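Local coordinates for putative GH105 family protein (PDB 3QWT), which is of unknown function but, as a putative GH105 glycoside hydrolase with an alpha/alpha toroid, probably cleaves unsaturated uronyl residues from oligosaccharides, at residues G72-G84 and A367-F381. Residues are numbered along the deposited sequence; the frame is centred on the assembly and turned at random.
Sequences GLYGMYHYYQQTG and AMAMLCLTEYLRNYF
Q82 donates from NE2 to the backbone O of T374, 2.9 Å away, the one hydrogen bond between 72-84 and 367-381. The acceptor lies close to the amide plane of Q82, while the donor sits above the carbonyl plane of T374. The extended Q82 chain, with CG anti to the backbone N (chi1 -179°), carries the amide across to this carbonyl. F381 CE2, at the ring edge, meets Q82 CD at 3.9 Å, with the amide and ring planes 86° apart. T374 OG1 lies at the edge of the Y79 ring and bonds back to M370 O, so this hydroxyl is satisfied within its own helix. L377 CD1 touches the same ring edge at CE1.

L371 CD2 sits over one face of the H78 imidazole in a CH-pi contact, 3.5 Å from the ring centroid. Y302 meets that imidazole edge-to-face. Toward the N-terminal ends of the segments, two glycines let the backbones come close. A367 CB is 3.2 Å from G72 CA, and L371 CG packs on G75 CA. A second subunit reaches the C-terminal end, where its E135 pairs with R378 and its W133 meets F381. The axes of 72-83 and 367-377 come to 7.9 Å and run near-parallel, 27° apart. The pair sets the C-terminal helix 363-377 beside the early helix 67-83, consistent with ring closure in the alpha/alpha toroid.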
# COMPACT_ATOMS: atom_id res chain seq x y z
N GLY A 72 17.12 -25.96 -28.54
CA GLY A 72 16.08 -26.65 -29.29
C GLY A 72 14.71 -26.56 -28.64
O GLY A 72 13.73 -26.17 -29.28
N LEU A 73 14.62 -26.91 -27.36
CA LEU A 73 13.33 -26.89 -26.68
C LEU A 73 12.72 -25.47 -26.67
O LEU A 73 11.50 -25.30 -26.74
CB LEU A 73 13.45 -27.43 -25.24
CG LEU A 73 13.88 -28.91 -25.09
CD1 LEU A 73 14.58 -29.15 -23.75
CD2 LEU A 73 12.70 -29.88 -25.25
N TYR A 74 13.56 -24.45 -26.57
CA TYR A 74 13.06 -23.08 -26.46
C TYR A 74 12.43 -22.64 -27.78
O TYR A 74 11.34 -22.07 -27.82
CB TYR A 74 14.19 -22.16 -26.04
CG TYR A 74 13.78 -20.78 -25.61
CD1 TYR A 74 12.74 -20.59 -24.72
CD2 TYR A 74 14.46 -19.66 -26.07
CE1 TYR A 74 12.37 -19.33 -24.31
CE2 TYR A 74 14.11 -18.40 -25.67
CZ TYR A 74 13.06 -18.23 -24.78
OH TYR A 74 12.70 -16.97 -24.38
N GLY A 75 13.12 -22.92 -28.88
CA GLY A 75 12.59 -22.63 -30.20
C GLY A 75 11.25 -23.30 -30.41
O GLY A 75 10.29 -22.68 -30.85
N MSE A 76 11.17 -24.59 -30.08
CA MSE A 76 9.91 -25.32 -30.11
C MSE A 76 8.87 -24.65 -29.22
O MSE A 76 7.71 -24.47 -29.63
CB MSE A 76 10.11 -26.76 -29.65
CG MSE A 76 10.86 -27.63 -30.64
SE MSE A 76 10.98 -29.49 -30.00
CE MSE A 76 12.15 -30.19 -31.40
N TYR A 77 9.27 -24.28 -28.01
CA TYR A 77 8.31 -23.71 -27.07
C TYR A 77 7.69 -22.47 -27.69
O TYR A 77 6.48 -22.30 -27.68
CB TYR A 77 8.92 -23.37 -25.70
CG TYR A 77 7.86 -22.78 -24.81
CD1 TYR A 77 6.87 -23.59 -24.27
CD2 TYR A 77 7.80 -21.41 -24.57
CE1 TYR A 77 5.86 -23.06 -23.48
CE2 TYR A 77 6.78 -20.87 -23.78
CZ TYR A 77 5.82 -21.70 -23.24
OH TYR A 77 4.81 -21.20 -22.46
N HIS A 78 8.54 -21.61 -28.25
CA HIS A 78 8.08 -20.40 -28.91
C HIS A 78 6.94 -20.67 -29.89
O HIS A 78 5.85 -20.10 -29.78
CB HIS A 78 9.24 -19.66 -29.60
CG HIS A 78 9.91 -18.66 -28.71
ND1 HIS A 78 9.65 -17.31 -28.77
CD2 HIS A 78 10.80 -18.82 -27.69
CE1 HIS A 78 10.35 -16.68 -27.84
NE2 HIS A 78 11.05 -17.57 -27.17
N TYR A 79 7.18 -21.57 -30.84
CA TYR A 79 6.11 -21.97 -31.73
C TYR A 79 4.87 -22.43 -30.97
O TYR A 79 3.75 -21.98 -31.24
CB TYR A 79 6.57 -23.04 -32.71
CG TYR A 79 5.60 -23.23 -33.87
CD1 TYR A 79 5.51 -22.28 -34.88
CD2 TYR A 79 4.76 -24.34 -33.94
CE1 TYR A 79 4.62 -22.43 -35.93
CE2 TYR A 79 3.86 -24.50 -34.99
CZ TYR A 79 3.80 -23.53 -35.98
OH TYR A 79 2.92 -23.66 -37.03
N TYR A 80 5.06 -23.32 -29.99
CA TYR A 80 3.92 -23.83 -29.23
C TYR A 80 3.18 -22.68 -28.56
O TYR A 80 1.95 -22.59 -28.60
CB TYR A 80 4.36 -24.86 -28.17
CG TYR A 80 3.30 -25.06 -27.11
CD1 TYR A 80 2.09 -25.69 -27.41
CD2 TYR A 80 3.48 -24.61 -25.83
CE1 TYR A 80 1.10 -25.86 -26.44
CE2 TYR A 80 2.50 -24.77 -24.86
CZ TYR A 80 1.31 -25.40 -25.17
OH TYR A 80 0.34 -25.56 -24.21
N GLN A 81 3.93 -21.80 -27.92
CA GLN A 81 3.33 -20.70 -27.19
C GLN A 81 2.42 -19.83 -28.07
O GLN A 81 1.36 -19.41 -27.63
CB GLN A 81 4.42 -19.84 -26.54
CG GLN A 81 3.89 -18.65 -25.74
CD GLN A 81 5.01 -17.87 -25.09
OE1 GLN A 81 5.90 -17.35 -25.77
NE2 GLN A 81 5.00 -17.83 -23.75
N GLN A 82 2.85 -19.59 -29.30
CA GLN A 82 2.10 -18.74 -30.24
C GLN A 82 0.86 -19.41 -30.85
O GLN A 82 -0.18 -18.76 -30.99
CB GLN A 82 3.02 -18.24 -31.36
CG GLN A 82 2.35 -17.32 -32.36
CD GLN A 82 3.18 -17.17 -33.63
OE1 GLN A 82 2.85 -17.75 -34.66
NE2 GLN A 82 4.27 -16.42 -33.54
N THR A 83 0.98 -20.69 -31.20
CA THR A 83 -0.08 -21.38 -31.94
C THR A 83 -0.85 -22.47 -31.18
O THR A 83 -1.87 -22.95 -31.68
CB THR A 83 0.50 -22.09 -33.11
OG1 THR A 83 1.25 -23.21 -32.62
CG2 THR A 83 1.42 -21.15 -33.92
N GLY A 84 -0.35 -22.89 -30.03
CA GLY A 84 -0.95 -23.98 -29.27
C GLY A 84 -0.82 -25.37 -29.89
O GLY A 84 -1.51 -26.31 -29.47
N ALA A 367 16.56 -25.05 -34.18
CA ALA A 367 15.73 -24.34 -33.23
C ALA A 367 15.76 -22.85 -33.53
O ALA A 367 14.73 -22.19 -33.58
CB ALA A 367 16.15 -24.62 -31.79
N MSE A 368 16.96 -22.33 -33.77
CA MSE A 368 17.08 -20.91 -34.05
C MSE A 368 16.33 -20.53 -35.34
O MSE A 368 15.68 -19.49 -35.39
CB MSE A 368 18.55 -20.49 -34.06
CG MSE A 368 19.15 -20.57 -32.66
SE MSE A 368 21.08 -20.78 -32.67
CE MSE A 368 21.56 -18.88 -32.57
N ALA A 369 16.38 -21.39 -36.34
CA ALA A 369 15.54 -21.16 -37.51
C ALA A 369 14.08 -20.98 -37.07
O ALA A 369 13.39 -20.09 -37.55
CB ALA A 369 15.67 -22.28 -38.52
N MSE A 370 13.60 -21.82 -36.16
CA MSE A 370 12.19 -21.71 -35.82
C MSE A 370 11.92 -20.55 -34.90
O MSE A 370 10.85 -19.96 -34.94
CB MSE A 370 11.57 -23.04 -35.34
CG MSE A 370 12.13 -23.68 -34.08
SE MSE A 370 11.54 -25.57 -33.96
CE MSE A 370 13.16 -26.38 -34.64
N LEU A 371 12.91 -20.19 -34.09
CA LEU A 371 12.79 -18.99 -33.28
C LEU A 371 12.50 -17.80 -34.18
O LEU A 371 11.46 -17.15 -34.04
CB LEU A 371 14.08 -18.73 -32.48
CG LEU A 371 14.20 -19.16 -31.02
CD1 LEU A 371 15.54 -18.69 -30.49
CD2 LEU A 371 13.05 -18.60 -30.16
N CYS A 372 13.40 -17.53 -35.12
CA CYS A 372 13.27 -16.35 -35.96
C CYS A 372 12.06 -16.47 -36.87
O CYS A 372 11.38 -15.48 -37.14
CB CYS A 372 14.54 -16.09 -36.79
SG CYS A 372 14.94 -17.32 -38.08
N LEU A 373 11.76 -17.69 -37.31
CA LEU A 373 10.63 -17.86 -38.22
C LEU A 373 9.31 -17.67 -37.46
O LEU A 373 8.33 -17.19 -38.03
CB LEU A 373 10.69 -19.21 -38.96
CG LEU A 373 11.81 -19.37 -40.00
CD1 LEU A 373 11.82 -20.79 -40.58
CD2 LEU A 373 11.66 -18.35 -41.11
N THR A 374 9.30 -18.01 -36.18
CA THR A 374 8.09 -17.82 -35.37
C THR A 374 7.81 -16.35 -35.09
O THR A 374 6.67 -15.90 -35.14
CB THR A 374 8.15 -18.58 -34.05
OG1 THR A 374 8.25 -19.98 -34.32
CG2 THR A 374 6.90 -18.31 -33.24
N GLU A 375 8.86 -15.61 -34.78
CA GLU A 375 8.72 -14.18 -34.61
C GLU A 375 8.25 -13.56 -35.94
O GLU A 375 7.44 -12.63 -35.95
CB GLU A 375 10.04 -13.57 -34.10
CG GLU A 375 10.05 -12.05 -34.00
CD GLU A 375 9.07 -11.47 -32.97
OE1 GLU A 375 8.88 -12.09 -31.91
OE2 GLU A 375 8.52 -10.37 -33.20
N TYR A 376 8.73 -14.09 -37.06
CA TYR A 376 8.35 -13.56 -38.36
C TYR A 376 6.86 -13.82 -38.66
O TYR A 376 6.21 -13.02 -39.34
CB TYR A 376 9.23 -14.14 -39.46
CG TYR A 376 9.11 -13.41 -40.79
CD1 TYR A 376 8.48 -14.02 -41.88
CD2 TYR A 376 9.63 -12.13 -40.96
CE1 TYR A 376 8.38 -13.38 -43.09
CE2 TYR A 376 9.52 -11.47 -42.18
CZ TYR A 376 8.89 -12.11 -43.24
OH TYR A 376 8.78 -11.48 -44.46
N LEU A 377 6.35 -14.93 -38.14
CA LEU A 377 4.93 -15.26 -38.25
C LEU A 377 4.03 -14.20 -37.63
O LEU A 377 2.88 -14.05 -38.03
CB LEU A 377 4.62 -16.62 -37.62
CG LEU A 377 4.68 -17.82 -38.58
CD1 LEU A 377 4.41 -19.11 -37.84
CD2 LEU A 377 3.70 -17.66 -39.74
N ARG A 378 4.54 -13.47 -36.65
CA ARG A 378 3.73 -12.41 -36.03
C ARG A 378 3.33 -11.36 -37.06
O ARG A 378 2.28 -10.75 -36.94
CB ARG A 378 4.44 -11.76 -34.84
CG ARG A 378 4.51 -12.66 -33.61
CD ARG A 378 5.10 -11.90 -32.43
NE ARG A 378 4.15 -10.95 -31.86
CZ ARG A 378 3.20 -11.28 -30.99
NH1 ARG A 378 2.37 -10.36 -30.51
NH2 ARG A 378 3.08 -12.55 -30.60
N ASN A 379 4.16 -11.18 -38.08
CA ASN A 379 3.79 -10.34 -39.23
C ASN A 379 2.53 -10.81 -39.98
O ASN A 379 2.00 -10.08 -40.81
CB ASN A 379 4.95 -10.21 -40.22
CG ASN A 379 6.01 -9.25 -39.74
OD1 ASN A 379 5.75 -8.40 -38.89
ND2 ASN A 379 7.21 -9.37 -40.28
N TYR A 380 2.06 -12.02 -39.69
CA TYR A 380 0.87 -12.53 -40.36
C TYR A 380 -0.38 -12.44 -39.50
O TYR A 380 -1.40 -13.05 -39.82
CB TYR A 380 1.09 -13.95 -40.88
CG TYR A 380 2.17 -14.00 -41.92
CD1 TYR A 380 3.50 -13.80 -41.56
CD2 TYR A 380 1.87 -14.21 -43.26
CE1 TYR A 380 4.49 -13.82 -42.51
CE2 TYR A 380 2.87 -14.23 -44.21
CZ TYR A 380 4.18 -14.03 -43.83
OH TYR A 380 5.19 -14.05 -44.76
N PHE A 381 -0.30 -11.70 -38.40
CA PHE A 381 -1.48 -11.34 -37.65
C PHE A 381 -1.84 -9.92 -38.06
O PHE A 381 -0.93 -9.09 -38.22
CB PHE A 381 -1.21 -11.40 -36.15
CG PHE A 381 -0.92 -12.78 -35.65
CD1 PHE A 381 -1.94 -13.70 -35.51
CD2 PHE A 381 0.37 -13.15 -35.33
CE1 PHE A 381 -1.67 -14.98 -35.04
CE2 PHE A 381 0.65 -14.41 -34.87
CZ PHE A 381 -0.37 -15.33 -34.73
OXT PHE A 381 -3.01 -9.60 -38.25